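Local atomic coordinates of beta-galactosidase (PDB entry 5MUJ), a protein that is probably an arabinofuranosidase of a gut bacterium, a five-bladed propeller glycoside hydrolase that binds a side chain of the plant pectin rhamnogalacturonan II. Residues G268-D273 and Y287-P293; A163-V167 and L203-S208; D281-Y287 and N301-Y307; M34-Y38 and T313-A318. One frame throughout, in Å; residues are numbered along the deposited sequence.

Contact 1: residues G268-D273 and Y287-P293; sequences GTITGD and YFSAFEP
Thr269 and Ser289 are swung by their first torsions so that each hydroxyl meets a carbonyl across the contact, Phe291 O and Ile270 O. Thr269 has OG1 anti to its own carbonyl carbon (chi1 -58°), which brings the oxygen within 2.8 Å of Phe291 O as donor. Ser289 places OG anti to the backbone N (chi1 -169°) and donates to Ile270 O at 2.7 Å. That same Ile270 O also accepts Ala290 N from the opposite face of its plane, so two donors hold it. Strands 270-279 and 282-290 form an antiparallel hairpin, the first two strands of one four-stranded propeller blade. Ile270 pairs with Ala290 and Gly272 with Phe288 as hydrogen-bonded pairs, and Gly272 N meets Phe288 O nearly head-on. On the face holding Ile270 and Ala290 the strands help line the glycan pocket: Ile270, Ala290 and Phe291 all belong to it, and bound galactose touches Ile270 and Phe291. Glycine suits position 272 because the Phe288 ring lies over its N, and a CB there would come 3.4 Å from Phe288 CE1. Phe288 CZ lies 3.5 Å from Ile270 CG2, while Asp273 sets CB in the ring plane at its edge, its carboxylate turned almost perpendicular. On the other face Thr271 CG2 lies against Tyr287 CD1 at 3.8 Å, leaving Thr271 OG1 to bond His264 and Tyr287 OH to bond Asp314.

Contact 2: residues A163-V167 and L203-S208; sequences APLFV and LTQYKS. With 8PK (4-O-[(1R)-1-hydroxyethyl]-2-O-methyl-alpha-L-fucopyranose), chain B.
Leu165 runs beside Thr204, the two side chains pointing the same way, and its CB, CG and CD1 each meet the second segment. CB lies 3.4 Å from Gln205 O and almost as near Thr204 OG1; CG rests against that same hydroxyl; CD1, at the tip, reaches Tyr206 CE1 at 4.1 Å. The backbone of Leu165 is gripped at both its N and its O by the second segment: its N donates to Thr204 OG1 (3.0 Å), and its O accepts Gln205 N (2.8 Å). Threonine suits this place because its branches do different work. With OG1 anti to the backbone N (chi1 172°), the hydroxyl accepts the N-H of Leu165 and donates to Gln205 O, while CG2 is sent to the ligand side, 3.6 Å from C10, the methyl of the hydroxyethyl group on the bound fucose derivative 8PK. A valine here would probably leave Leu165 N without its acceptor and Gln205 O without that donor. The sugar also meets Leu203 and Tyr206, whose OH is 3.3 Å from 8PK C2; Lys238 supplies a hydrogen bond. Further along, Val167 CG1 packs on Ser208 OG, itself bonded to Thr149. The segments belong to neighbouring propeller blades, 204-212 being the first strand of its blade. Polar bonds thus join the blades, while Thr204 offers the ligand its methyl, a nonpolar contact beside the polar groups of Leu203 O, Tyr206 OH and Lys238.

Contact 3: residues D281-Y287 and N301-Y307; sequences DVYVMFY and NTFAASY
Val282 drops its CG2 methyl onto the face of the Tyr307 ring, 4.2 Å from the centroid and 22° off the normal, a CH-pi contact at the open end of this hairpin, away from its turn. The same methyl also meets Ala305 CB, whose smallness leaves it room. Two waters close this end: one bridges Asp281 OD1 and Tyr307 OH, the other donates to both Asp281 O and Tyr307 O. Farther along, a ridge of Val284, Phe286 and Phe303 rises on one side of the sheet. Val284 CG1 is the bump between the rings, 4.1 Å from Phe303 CD2 and over the rim of one face of Phe286. On the other side the Tyr287 ring lies along the partner strand: its CE2 edge meets Phe303 C at 3.6 Å, the methyl of Thr302 lies beside its hydroxyl end, CG2 3.3 Å from Tyr287 OH, and the short Ala304 lets the ring settle. Six backbone bonds, two each at the Tyr283-Ser306, Met285-Ala304 and Tyr287-Thr302 pairs, fix this register. The Phe303 ridge faces helix 31-41 through Met34 and Ile37 and stacks on Trp315, while Phe286 also touches strand 331-340 of the next blade.

Contact 4: residues M34-Y38 and T313-A318; sequences MEQIY and TDWHGA
Trp315, whose indole lies against Tyr38, donates NE1 to Ala318 O at 2.7 Å. The acceptor is close to the indole plane, although the N-H arrives 38° out of the carbonyl plane, and the bond, though bent, helps hold the ring's rotation. Tyr38, its CG anti to the backbone N (chi1 173°), lays its ring along the indole: the planes are 17° apart but slid, so overlap is slight. What sits over the six-membered ring is Tyr38 CB, a CH-pi contact 3.7 Å from its centroid, while Trp315 CZ2 lies over the tyrosine ring near its rim. Gly317 puts its N over the opposite indole face, and a side chain there would collide with CZ2. At the indole's edge, in plane, comes Glu35 CG, 3.8 Å from Trp315 CZ3. Beyond it Glu35 OE2 approaches the edge of the His316 ring, 3.2 Å from CE1, a close approach of a carboxylate to a ring C-H at the solvent-exposed side of the contact. Met34, present as selenomethionine, bends twice so that CE ends 3.4 Å from Trp315 N. Replacing Trp315 by an alanine would probably open a gap against Tyr38 and beside Glu35, leave Ala318 O without its donor and deprive Phe303 of its stacking partner. The contact packs the short N-terminal helix 31-41 against the outer edge of a propeller blade, whose last strand is 313-314.

Overall arrangement
Contacts 1, 3 and 4 follow one blade of the five-bladed propeller outward, from strand 270-279 through 282-290 and 299-306 to 313-314 and the helix 31-41 packed beside it. Contacts 1 and 3 share Tyr287, which also connects them to contact 4 through Asp314; contacts 3 and 4 are centred about 9 Å apart. Contact 2 ties the blade of strand 166-172 to that of 204-212, centred about 16 Å from contact 1 and 30 Å from contact 4. Along the chain, contact 2 closes before contact 1 opens, contacts 1 and 3 interlock, and contact 4 encloses all three. Contacts 1 and 2 hold pocket residues; contacts 3 and 4 build the blade behind.

Contact 1: residues G268-D273 and Y287-P293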
# COMPACT_ATOMS: atom_id res chain seq x y z
N GLY A 268 -20.19 -0.58 1.73
CA GLY A 268 -19.06 -1.34 2.21
C GLY A 268 -17.92 -1.42 1.21
O GLY A 268 -16.94 -2.11 1.49
N THR A 269 -17.99 -0.71 0.08
CA THR A 269 -16.92 -0.81 -0.95
C THR A 269 -15.65 -0.15 -0.47
O THR A 269 -15.70 0.93 0.16
CB THR A 269 -17.32 -0.13 -2.28
OG1 THR A 269 -18.53 -0.73 -2.75
CG2 THR A 269 -16.23 -0.26 -3.35
N ILE A 270 -14.51 -0.78 -0.78
CA ILE A 270 -13.22 -0.28 -0.38
C ILE A 270 -12.52 0.21 -1.61
O ILE A 270 -12.48 -0.48 -2.61
CB ILE A 270 -12.38 -1.38 0.31
CG1 ILE A 270 -12.99 -1.72 1.67
CG2 ILE A 270 -10.96 -0.92 0.55
CD1 ILE A 270 -12.38 -2.94 2.33
N THR A 271 -11.93 1.39 -1.50
CA THR A 271 -11.01 1.93 -2.47
C THR A 271 -9.78 2.30 -1.64
O THR A 271 -9.89 3.07 -0.66
CB THR A 271 -11.55 3.20 -3.17
OG1 THR A 271 -12.82 2.92 -3.78
CG2 THR A 271 -10.54 3.73 -4.22
N GLY A 272 -8.63 1.73 -2.02
CA GLY A 272 -7.46 2.05 -1.27
C GLY A 272 -6.10 1.67 -1.79
O GLY A 272 -5.90 1.39 -2.97
N ASP A 273 -5.17 1.73 -0.85
CA ASP A 273 -3.75 1.57 -1.10
C ASP A 273 -3.29 2.25 -2.38
O ASP A 273 -2.72 1.64 -3.27
CB ASP A 273 -3.35 0.08 -1.02
CG ASP A 273 -3.52 -0.49 0.40
OD1 ASP A 273 -4.31 0.07 1.21
OD2 ASP A 273 -2.81 -1.47 0.74
N TYR A 287 -4.33 1.40 -7.59
CA TYR A 287 -5.16 1.24 -6.38
C TYR A 287 -5.87 -0.10 -6.40
O TYR A 287 -6.01 -0.72 -7.48
CB TYR A 287 -6.14 2.42 -6.26
CG TYR A 287 -7.32 2.36 -7.19
CD1 TYR A 287 -8.51 1.74 -6.79
CD2 TYR A 287 -7.27 2.94 -8.45
CE1 TYR A 287 -9.61 1.70 -7.64
CE2 TYR A 287 -8.36 2.91 -9.31
CZ TYR A 287 -9.53 2.29 -8.88
OH TYR A 287 -10.60 2.25 -9.73
N PHE A 288 -6.33 -0.55 -5.24
CA PHE A 288 -7.20 -1.72 -5.14
C PHE A 288 -8.59 -1.31 -4.73
O PHE A 288 -8.82 -0.25 -4.07
CB PHE A 288 -6.72 -2.83 -4.19
CG PHE A 288 -7.18 -2.72 -2.73
CD1 PHE A 288 -6.49 -1.90 -1.80
CD2 PHE A 288 -8.22 -3.50 -2.23
CE1 PHE A 288 -6.84 -1.86 -0.49
CE2 PHE A 288 -8.65 -3.38 -0.87
CZ PHE A 288 -7.94 -2.59 -0.02
N SER A 289 -9.52 -2.18 -5.10
CA SER A 289 -10.88 -2.06 -4.64
C SER A 289 -11.37 -3.43 -4.19
O SER A 289 -10.91 -4.45 -4.69
CB SER A 289 -11.76 -1.50 -5.73
OG SER A 289 -13.04 -1.14 -5.21
N ALA A 290 -12.26 -3.45 -3.23
CA ALA A 290 -12.91 -4.67 -2.77
C ALA A 290 -14.38 -4.40 -2.58
O ALA A 290 -14.77 -3.25 -2.25
CB ALA A 290 -12.31 -5.23 -1.49
N PHE A 291 -15.19 -5.45 -2.75
CA PHE A 291 -16.67 -5.36 -2.51
C PHE A 291 -17.27 -4.25 -3.37
O PHE A 291 -18.17 -3.51 -2.93
CB PHE A 291 -16.98 -5.19 -1.02
CG PHE A 291 -16.21 -6.13 -0.16
CD1 PHE A 291 -16.30 -7.51 -0.37
CD2 PHE A 291 -15.29 -5.66 0.78
CE1 PHE A 291 -15.54 -8.39 0.38
CE2 PHE A 291 -14.53 -6.54 1.53
CZ PHE A 291 -14.65 -7.91 1.32
N GLU A 292 -16.77 -4.16 -4.60
CA GLU A 292 -17.35 -3.30 -5.65
C GLU A 292 -18.48 -4.09 -6.35
O GLU A 292 -18.23 -5.16 -6.89
CB GLU A 292 -16.24 -2.92 -6.64
CG GLU A 292 -16.63 -2.26 -7.93
CD GLU A 292 -17.67 -1.17 -7.77
OE1 GLU A 292 -17.45 -0.26 -6.95
OE2 GLU A 292 -18.68 -1.21 -8.49
N PRO A 293 -19.73 -3.59 -6.32
CA PRO A 293 -20.80 -4.40 -6.97
C PRO A 293 -20.64 -4.76 -8.47
O PRO A 293 -21.17 -5.78 -8.90
CB PRO A 293 -22.05 -3.54 -6.82
CG PRO A 293 -21.74 -2.55 -5.76
CD PRO A 293 -20.26 -2.39 -5.64

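Contact 2: residues A163-V167 and L203-S208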
# COMPACT_ATOMS: atom_id res chain seq x y z
N ALA A 163 -9.60 -1.98 18.11
CA ALA A 163 -9.37 -0.56 18.33
C ALA A 163 -9.02 0.08 17.01
O ALA A 163 -8.53 -0.59 16.11
CB ALA A 163 -8.24 -0.33 19.35
N PRO A 164 -9.19 1.40 16.89
CA PRO A 164 -8.88 2.07 15.64
C PRO A 164 -7.38 2.13 15.30
O PRO A 164 -6.51 1.90 16.16
CB PRO A 164 -9.50 3.48 15.81
CG PRO A 164 -9.60 3.67 17.27
CD PRO A 164 -9.88 2.30 17.83
N LEU A 165 -7.10 2.42 14.04
CA LEU A 165 -5.72 2.59 13.58
C LEU A 165 -5.47 4.03 13.14
O LEU A 165 -6.38 4.68 12.58
CB LEU A 165 -5.40 1.61 12.49
CG LEU A 165 -5.81 0.19 12.75
CD1 LEU A 165 -6.11 -0.47 11.40
CD2 LEU A 165 -4.76 -0.57 13.52
N PHE A 166 -4.31 4.56 13.49
CA PHE A 166 -3.93 5.93 13.20
C PHE A 166 -2.65 5.95 12.39
O PHE A 166 -1.91 4.95 12.40
CB PHE A 166 -3.74 6.76 14.50
CG PHE A 166 -4.79 6.55 15.55
CD1 PHE A 166 -6.15 6.57 15.22
CD2 PHE A 166 -4.43 6.32 16.86
CE1 PHE A 166 -7.12 6.36 16.20
CE2 PHE A 166 -5.40 6.12 17.85
CZ PHE A 166 -6.74 6.13 17.50
N VAL A 167 -2.33 7.07 11.73
CA VAL A 167 -1.08 7.21 10.95
C VAL A 167 0.11 7.59 11.82
O VAL A 167 0.20 8.65 12.37
CB VAL A 167 -1.21 8.24 9.76
CG1 VAL A 167 -0.02 8.20 8.77
CG2 VAL A 167 -2.43 7.93 8.94
N LEU A 203 -13.68 6.63 11.18
CA LEU A 203 -13.73 5.29 11.76
C LEU A 203 -12.33 4.74 12.10
O LEU A 203 -12.10 4.19 13.18
CB LEU A 203 -14.48 4.34 10.82
CG LEU A 203 -15.95 4.75 10.59
CD1 LEU A 203 -16.66 3.89 9.55
CD2 LEU A 203 -16.73 4.74 11.91
N THR A 204 -11.40 4.91 11.18
CA THR A 204 -10.03 4.40 11.33
C THR A 204 -9.28 4.84 10.10
O THR A 204 -9.85 5.06 9.05
CB THR A 204 -9.99 2.86 11.51
OG1 THR A 204 -8.64 2.41 11.45
CG2 THR A 204 -10.81 2.16 10.42
N GLN A 205 -7.98 4.99 10.26
CA GLN A 205 -7.08 5.23 9.14
C GLN A 205 -6.46 3.91 8.75
O GLN A 205 -6.40 2.96 9.54
CB GLN A 205 -6.09 6.36 9.46
CG GLN A 205 -6.93 7.68 9.62
CD GLN A 205 -6.38 8.75 10.53
OE1 GLN A 205 -6.87 9.91 10.50
NE2 GLN A 205 -5.50 8.38 11.41
N TYR A 206 -6.10 3.82 7.48
CA TYR A 206 -5.44 2.61 7.00
C TYR A 206 -4.08 2.99 6.31
O TYR A 206 -3.31 3.77 6.90
CB TYR A 206 -6.35 1.81 6.11
CG TYR A 206 -7.56 1.21 6.78
CD1 TYR A 206 -7.45 0.08 7.56
CD2 TYR A 206 -8.83 1.76 6.61
CE1 TYR A 206 -8.54 -0.53 8.14
CE2 TYR A 206 -9.93 1.18 7.22
CZ TYR A 206 -9.79 0.06 7.98
OH TYR A 206 -10.91 -0.53 8.54
N LYS A 207 -3.78 2.45 5.11
CA LYS A 207 -2.45 2.71 4.48
C LYS A 207 -2.27 4.19 4.16
O LYS A 207 -3.30 4.88 3.93
CB LYS A 207 -2.24 1.85 3.21
CG LYS A 207 -1.06 2.29 2.36
CD LYS A 207 -0.54 1.26 1.36
CE LYS A 207 0.64 1.82 0.56
NZ LYS A 207 1.22 0.77 -0.34
N SER A 208 -1.05 4.70 4.28
CA SER A 208 -0.62 6.02 3.84
C SER A 208 0.69 5.92 3.07
O SER A 208 1.45 4.97 3.25
CB SER A 208 -0.36 6.91 5.07
OG SER A 208 0.68 6.33 5.87
O9 8PK B . -14.64 -0.35 13.76
C8 8PK B . -13.80 0.12 12.71
C10 8PK B . -12.51 0.68 13.28
O4 8PK B . -13.54 -0.94 11.78
C4 8PK B . -14.73 -1.55 11.27
C5 8PK B . -14.43 -3.00 10.94
C6 8PK B . -13.90 -3.76 12.16
O5 8PK B . -13.48 -3.06 9.85
C3 8PK B . -15.26 -0.81 10.05
O3 8PK B . -15.56 0.56 10.32
C2 8PK B . -14.21 -0.88 8.96
O2 8PK B . -14.74 -0.21 7.81
C7 8PK B . -14.09 1.03 7.51
C1 8PK B . -13.85 -2.34 8.67

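Contact 3: residues D281-Y287 and N301-Y307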
# COMPACT_ATOMS: atom_id res chain seq x y z
N ASP A 281 3.85 13.84 -18.16
CA ASP A 281 3.08 14.90 -17.51
C ASP A 281 1.86 14.39 -16.73
O ASP A 281 1.11 15.19 -16.17
CB ASP A 281 2.67 16.00 -18.52
CG ASP A 281 1.81 15.49 -19.69
OD1 ASP A 281 1.48 14.28 -19.76
OD2 ASP A 281 1.47 16.31 -20.56
N VAL A 282 1.65 13.07 -16.67
CA VAL A 282 0.50 12.50 -15.97
C VAL A 282 0.89 11.64 -14.75
O VAL A 282 1.91 10.96 -14.74
CB VAL A 282 -0.45 11.74 -16.95
CG1 VAL A 282 0.09 10.36 -17.28
CG2 VAL A 282 -1.88 11.66 -16.40
N TYR A 283 0.07 11.72 -13.70
CA TYR A 283 0.18 10.85 -12.52
C TYR A 283 -0.73 9.67 -12.73
O TYR A 283 -1.87 9.84 -13.18
CB TYR A 283 -0.25 11.58 -11.23
CG TYR A 283 0.64 12.75 -10.89
CD1 TYR A 283 1.89 12.55 -10.28
CD2 TYR A 283 0.23 14.06 -11.15
CE1 TYR A 283 2.69 13.63 -9.95
CE2 TYR A 283 1.06 15.12 -10.86
CZ TYR A 283 2.28 14.90 -10.26
OH TYR A 283 3.07 15.97 -9.96
N VAL A 284 -0.21 8.48 -12.40
CA VAL A 284 -0.97 7.25 -12.44
C VAL A 284 -1.10 6.71 -11.03
O VAL A 284 -0.10 6.52 -10.33
CB VAL A 284 -0.26 6.21 -13.33
CG1 VAL A 284 -1.03 4.90 -13.34
CG2 VAL A 284 -0.13 6.80 -14.71
N MSE A 285 -2.34 6.48 -10.58
CA MSE A 285 -2.58 5.90 -9.30
C MSE A 285 -2.96 4.47 -9.53
O MSE A 285 -4.02 4.18 -10.09
CB MSE A 285 -3.74 6.61 -8.59
CG MSE A 285 -4.01 6.00 -7.22
SE MSE A 285 -5.78 6.49 -6.57
CE MSE A 285 -5.37 8.35 -6.12
N PHE A 286 -2.09 3.59 -9.05
CA PHE A 286 -2.44 2.19 -8.88
C PHE A 286 -3.21 2.10 -7.57
O PHE A 286 -2.77 2.68 -6.57
CB PHE A 286 -1.16 1.32 -8.85
CG PHE A 286 -0.38 1.39 -10.11
CD1 PHE A 286 -0.80 0.68 -11.22
CD2 PHE A 286 0.72 2.23 -10.23
CE1 PHE A 286 -0.05 0.70 -12.40
CE2 PHE A 286 1.44 2.29 -11.41
CZ PHE A 286 1.00 1.56 -12.51
N TYR A 287 -4.33 1.40 -7.59
CA TYR A 287 -5.16 1.24 -6.38
C TYR A 287 -5.87 -0.10 -6.40
O TYR A 287 -6.01 -0.72 -7.48
CB TYR A 287 -6.14 2.42 -6.26
CG TYR A 287 -7.32 2.36 -7.19
CD1 TYR A 287 -8.51 1.74 -6.79
CD2 TYR A 287 -7.27 2.94 -8.45
CE1 TYR A 287 -9.61 1.70 -7.64
CE2 TYR A 287 -8.36 2.91 -9.31
CZ TYR A 287 -9.53 2.29 -8.88
OH TYR A 287 -10.60 2.25 -9.73
N ASN A 301 -7.03 -5.13 -8.53
CA ASN A 301 -6.28 -3.91 -8.81
C ASN A 301 -6.62 -3.31 -10.17
O ASN A 301 -6.74 -4.03 -11.18
CB ASN A 301 -4.77 -4.18 -8.77
CG ASN A 301 -4.27 -4.55 -7.39
OD1 ASN A 301 -4.84 -4.17 -6.38
ND2 ASN A 301 -3.18 -5.28 -7.34
N THR A 302 -6.74 -1.99 -10.20
CA THR A 302 -6.80 -1.22 -11.43
C THR A 302 -6.07 0.13 -11.25
O THR A 302 -5.24 0.27 -10.32
CB THR A 302 -8.23 -1.14 -12.00
OG1 THR A 302 -8.21 -0.49 -13.28
CG2 THR A 302 -9.18 -0.41 -11.07
N PHE A 303 -6.35 1.11 -12.10
CA PHE A 303 -5.67 2.38 -11.94
C PHE A 303 -6.57 3.53 -12.33
O PHE A 303 -7.57 3.33 -13.01
CB PHE A 303 -4.40 2.44 -12.78
CG PHE A 303 -4.66 2.52 -14.25
CD1 PHE A 303 -4.93 1.37 -14.99
CD2 PHE A 303 -4.69 3.75 -14.88
CE1 PHE A 303 -5.19 1.45 -16.37
CE2 PHE A 303 -4.95 3.83 -16.26
CZ PHE A 303 -5.20 2.68 -17.00
N ALA A 304 -6.14 4.70 -11.88
CA ALA A 304 -6.67 5.97 -12.30
C ALA A 304 -5.55 6.90 -12.72
O ALA A 304 -4.38 6.63 -12.45
CB ALA A 304 -7.49 6.58 -11.14
N ALA A 305 -5.88 8.01 -13.37
CA ALA A 305 -4.86 8.98 -13.74
C ALA A 305 -5.35 10.43 -13.55
O ALA A 305 -6.57 10.66 -13.51
CB ALA A 305 -4.33 8.74 -15.17
N SER A 306 -4.41 11.35 -13.39
CA SER A 306 -4.71 12.75 -13.06
C SER A 306 -3.57 13.66 -13.47
O SER A 306 -2.40 13.25 -13.45
CB SER A 306 -4.96 12.91 -11.56
OG SER A 306 -5.17 14.25 -11.27
N TYR A 307 -3.88 14.89 -13.87
CA TYR A 307 -2.83 15.90 -14.16
C TYR A 307 -2.53 16.78 -12.93
O TYR A 307 -1.43 17.38 -12.86
CB TYR A 307 -3.22 16.80 -15.33
CG TYR A 307 -3.27 16.07 -16.63
CD1 TYR A 307 -2.09 15.69 -17.28
CD2 TYR A 307 -4.49 15.74 -17.23
CE1 TYR A 307 -2.12 15.00 -18.49
CE2 TYR A 307 -4.53 15.04 -18.43
CZ TYR A 307 -3.34 14.68 -19.06
OH TYR A 307 -3.34 13.99 -20.26
O HOH W 1 -0.74 13.09 -21.02
O HOH W 2 1.28 16.99 -14.31

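Contact 4: residues M34-Y38 and T313-A318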
# COMPACT_ATOMS: atom_id res chain seq x y z
N MSE A 34 -5.76 7.12 -21.58
CA MSE A 34 -6.02 6.04 -20.60
C MSE A 34 -5.68 4.66 -21.17
O MSE A 34 -5.06 3.81 -20.50
CB MSE A 34 -7.46 6.08 -20.10
CG MSE A 34 -7.79 7.32 -19.26
SE MSE A 34 -6.71 7.44 -17.63
CE MSE A 34 -7.52 5.88 -16.77
N GLU A 35 -6.03 4.46 -22.44
CA GLU A 35 -5.66 3.21 -23.14
C GLU A 35 -4.15 3.00 -23.32
O GLU A 35 -3.66 1.87 -23.15
CB GLU A 35 -6.45 3.12 -24.45
CG GLU A 35 -7.93 2.91 -24.17
CD GLU A 35 -8.84 3.12 -25.36
OE1 GLU A 35 -8.34 3.27 -26.48
OE2 GLU A 35 -10.08 3.14 -25.18
N GLN A 36 -3.42 4.08 -23.61
CA GLN A 36 -1.95 4.01 -23.69
C GLN A 36 -1.33 3.65 -22.33
O GLN A 36 -0.38 2.89 -22.28
CB GLN A 36 -1.37 5.33 -24.17
CG GLN A 36 -1.69 5.67 -25.62
CD GLN A 36 -1.36 7.11 -25.99
OE1 GLN A 36 -0.85 7.88 -25.18
NE2 GLN A 36 -1.65 7.47 -27.24
N ILE A 37 -1.83 4.25 -21.25
CA ILE A 37 -1.35 3.94 -19.88
C ILE A 37 -1.60 2.47 -19.55
O ILE A 37 -0.70 1.78 -19.07
CB ILE A 37 -2.00 4.86 -18.81
CG1 ILE A 37 -1.47 6.28 -18.99
CG2 ILE A 37 -1.68 4.35 -17.40
CD1 ILE A 37 -2.29 7.34 -18.29
N TYR A 38 -2.80 1.96 -19.86
CA TYR A 38 -3.09 0.53 -19.67
C TYR A 38 -2.05 -0.37 -20.38
O TYR A 38 -1.53 -1.30 -19.78
CB TYR A 38 -4.54 0.18 -20.11
CG TYR A 38 -4.83 -1.31 -20.11
CD1 TYR A 38 -5.20 -1.98 -18.96
CD2 TYR A 38 -4.74 -2.05 -21.28
CE1 TYR A 38 -5.46 -3.35 -18.97
CE2 TYR A 38 -5.01 -3.40 -21.30
CZ TYR A 38 -5.35 -4.05 -20.16
OH TYR A 38 -5.61 -5.39 -20.16
N THR A 313 -9.28 10.29 -13.13
CA THR A 313 -10.07 9.62 -14.16
C THR A 313 -9.80 8.13 -13.97
O THR A 313 -8.63 7.71 -13.98
CB THR A 313 -9.63 10.05 -15.56
OG1 THR A 313 -9.81 11.46 -15.74
CG2 THR A 313 -10.42 9.29 -16.64
N ASP A 314 -10.85 7.34 -13.83
CA ASP A 314 -10.77 5.91 -13.56
C ASP A 314 -10.58 5.16 -14.88
O ASP A 314 -11.20 5.49 -15.86
CB ASP A 314 -12.06 5.47 -12.86
CG ASP A 314 -11.90 4.34 -11.87
OD1 ASP A 314 -10.80 3.79 -11.68
OD2 ASP A 314 -12.95 4.00 -11.25
N TRP A 315 -9.71 4.14 -14.92
CA TRP A 315 -9.66 3.25 -16.06
C TRP A 315 -11.00 2.61 -16.42
O TRP A 315 -11.64 2.04 -15.58
CB TRP A 315 -8.64 2.15 -15.76
CG TRP A 315 -8.45 1.04 -16.81
CD1 TRP A 315 -8.37 -0.29 -16.54
CD2 TRP A 315 -8.31 1.16 -18.24
NE1 TRP A 315 -8.16 -1.00 -17.69
CE2 TRP A 315 -8.14 -0.15 -18.75
CE3 TRP A 315 -8.32 2.24 -19.13
CZ2 TRP A 315 -7.99 -0.42 -20.13
CZ3 TRP A 315 -8.18 1.98 -20.48
CH2 TRP A 315 -7.98 0.64 -20.97
N HIS A 316 -11.32 2.58 -17.71
CA HIS A 316 -12.64 2.07 -18.16
C HIS A 316 -12.62 0.65 -18.72
O HIS A 316 -13.64 0.16 -19.21
CB HIS A 316 -13.25 3.03 -19.16
CG HIS A 316 -12.35 3.32 -20.32
ND1 HIS A 316 -12.50 2.72 -21.55
CD2 HIS A 316 -11.27 4.13 -20.43
CE1 HIS A 316 -11.55 3.14 -22.36
NE2 HIS A 316 -10.82 4.02 -21.72
N GLY A 317 -11.48 -0.02 -18.59
CA GLY A 317 -11.22 -1.33 -19.24
C GLY A 317 -10.97 -2.39 -18.20
O GLY A 317 -11.22 -2.17 -17.02
N ALA A 318 -10.42 -3.52 -18.64
CA ALA A 318 -10.18 -4.69 -17.79
C ALA A 318 -9.30 -4.31 -16.63
O ALA A 318 -8.36 -3.54 -16.77
CB ALA A 318 -9.50 -5.82 -18.59